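Local atomic coordinates of putative ferredoxin (Hydrogenobacter thermophilus, PDB entry 7M1O), a protein that binds a [4Fe-4S] cluster and probably serves as a small electron carrier of the ferredoxin family. Residues L3-D8 with A34-P39. Residues are numbered along the deposited sequence; the frame is centred on the assembly and turned at random.
Sequences LRTMVD and AEVVSP. With SF4 (iron/sulfur cluster), chain C.
Val7 lies against the backbone of Ala34 and Glu35 and brings both of its methyl groups to bear on segment 34-39. Its CG1, anti to the backbone N (chi1 175°), rests 3.3 Å from Ala34 O and also reaches the iron-sulfur cluster, 3.8 Å from S3. The other branch, Val7 CG2, covers the CA of Glu35 at 4.1 Å. Ala34 meets the same cluster with its lone methyl, CB being 3.8 Å from FE4, while Val7 CG1 and Ala34 CB stand 4.2 Å apart. Two apolar groups thus help to line the cluster pocket, and the Ala34 side chain also lies close to those of Cys12 and Cys18, two of the cysteines that bind the cluster. Farther along, Val36 points back the other way: its CG1, turned anti to its own carbonyl carbon, comes 3.5 Å from Thr5 O and touches Met6 CA, and Thr5 CG2 slides past it.

No direct hydrogen bond joins the segments, although their short strands run nearly antiparallel at 151°. A single water spans the backbones instead, accepting from Val7 N at 3.0 Å and from Val36 N at 2.9 Å. It gives both amides a partner where no direct bond closes the gap. The hydroxyl of Thr5 faces elsewhere, hydrogen-bonding Tyr26 and Thr69; Tyr26 also packs on Val7 and Val36, tying the contact to the next shell. The example illustrates how two sheets can meet through side chains and water: strand 3-7 is the middle strand of a three-stranded antiparallel sheet, between 45-47 and 67-71, whereas 34-36 pairs with 26-28 in a separate hairpin, and Met45 of strand 45-47 packs on Val36 as well.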
# COMPACT_ATOMS: atom_id res chain seq x y z
N LEU A 3 6.18 4.10 -10.32
CA LEU A 3 5.33 4.34 -9.16
C LEU A 3 5.85 3.59 -7.94
O LEU A 3 6.24 2.43 -8.03
CB LEU A 3 3.90 3.91 -9.47
CG LEU A 3 2.79 4.60 -8.66
CD1 LEU A 3 2.67 6.07 -9.07
CD2 LEU A 3 1.47 3.88 -8.85
N ARG A 4 5.87 4.28 -6.80
CA ARG A 4 6.20 3.64 -5.53
C ARG A 4 5.12 3.95 -4.50
O ARG A 4 4.39 4.93 -4.64
CB ARG A 4 7.57 4.10 -5.01
CG ARG A 4 7.67 5.58 -4.65
CD ARG A 4 9.02 5.87 -4.00
NE ARG A 4 9.15 7.25 -3.55
CZ ARG A 4 10.19 7.72 -2.88
NH1 ARG A 4 11.21 6.92 -2.58
NH2 ARG A 4 10.22 8.99 -2.50
N THR A 5 5.01 3.10 -3.49
CA THR A 5 3.94 3.23 -2.50
C THR A 5 4.40 2.76 -1.12
O THR A 5 5.31 1.94 -0.99
CB THR A 5 2.69 2.42 -2.92
OG1 THR A 5 1.63 2.63 -1.98
CG2 THR A 5 3.00 0.93 -3.03
N MET A 6 3.78 3.32 -0.08
CA MET A 6 4.06 2.92 1.30
C MET A 6 2.78 2.99 2.12
O MET A 6 1.80 3.61 1.70
CB MET A 6 5.14 3.82 1.93
CG MET A 6 4.73 5.29 2.13
SD MET A 6 5.77 6.11 3.36
CE MET A 6 5.25 7.82 3.20
N VAL A 7 2.79 2.36 3.29
CA VAL A 7 1.67 2.43 4.23
C VAL A 7 2.12 3.12 5.51
O VAL A 7 3.15 2.77 6.09
CB VAL A 7 1.11 1.03 4.56
CG1 VAL A 7 0.02 1.12 5.62
CG2 VAL A 7 0.57 0.37 3.30
N ASP A 8 1.33 4.09 5.95
CA ASP A 8 1.57 4.76 7.22
C ASP A 8 0.86 3.99 8.34
O ASP A 8 -0.35 4.12 8.50
CB ASP A 8 1.08 6.21 7.17
CG ASP A 8 1.53 7.03 8.36
OD1 ASP A 8 1.93 6.44 9.38
OD2 ASP A 8 1.49 8.28 8.27
N ALA A 34 -1.76 -2.83 7.66
CA ALA A 34 -1.18 -3.16 6.37
C ALA A 34 0.27 -2.69 6.25
O ALA A 34 0.69 -1.77 6.95
CB ALA A 34 -2.01 -2.55 5.25
N GLU A 35 1.02 -3.36 5.38
CA GLU A 35 2.35 -2.91 5.01
C GLU A 35 2.63 -3.41 3.59
O GLU A 35 2.04 -4.40 3.16
CB GLU A 35 3.42 -3.44 5.98
CG GLU A 35 3.54 -4.95 6.02
CD GLU A 35 4.63 -5.43 6.98
OE1 GLU A 35 4.74 -6.65 7.19
OE2 GLU A 35 5.37 -4.57 7.50
N VAL A 36 3.50 -2.71 2.86
CA VAL A 36 3.86 -3.17 1.53
C VAL A 36 4.63 -4.48 1.68
O VAL A 36 5.26 -4.72 2.71
CB VAL A 36 4.71 -2.14 0.76
CG1 VAL A 36 3.92 -0.85 0.55
CG2 VAL A 36 6.02 -1.86 1.47
N VAL A 37 4.54 -5.30 0.67
CA VAL A 37 5.13 -6.60 0.75
C VAL A 37 6.65 -6.53 0.69
O VAL A 37 7.28 -7.18 1.46
CB VAL A 37 4.49 -7.54 -0.24
CG1 VAL A 37 3.04 -7.76 0.12
CG2 VAL A 37 4.59 -7.02 -1.66
N SER A 38 7.18 -5.73 -0.20
CA SER A 38 8.61 -5.55 -0.33
C SER A 38 9.12 -4.12 -0.26
O SER A 38 9.28 -3.48 -1.25
CB SER A 38 8.98 -6.16 -1.62
OG SER A 38 7.96 -5.97 -2.53
N PRO A 39 9.38 -3.68 0.93
CA PRO A 39 9.85 -2.32 1.21
C PRO A 39 11.36 -2.16 1.17
O PRO A 39 12.09 -3.12 1.45
CB PRO A 39 9.33 -2.06 2.62
CG PRO A 39 9.39 -3.40 3.26
CD PRO A 39 9.09 -4.41 2.18
FE1 SF4 C . -5.06 0.25 6.40
FE2 SF4 C . -5.77 1.90 4.34
FE3 SF4 C . -7.39 -0.19 5.03
FE4 SF4 C . -4.98 -0.67 3.83
S1 SF4 C . -6.77 0.42 2.93
S2 SF4 C . -5.85 -1.75 5.64
S3 SF4 C . -3.72 1.00 4.72
S4 SF4 C . -6.87 1.62 6.32
O HOH W 1 4.45 -0.09 3.68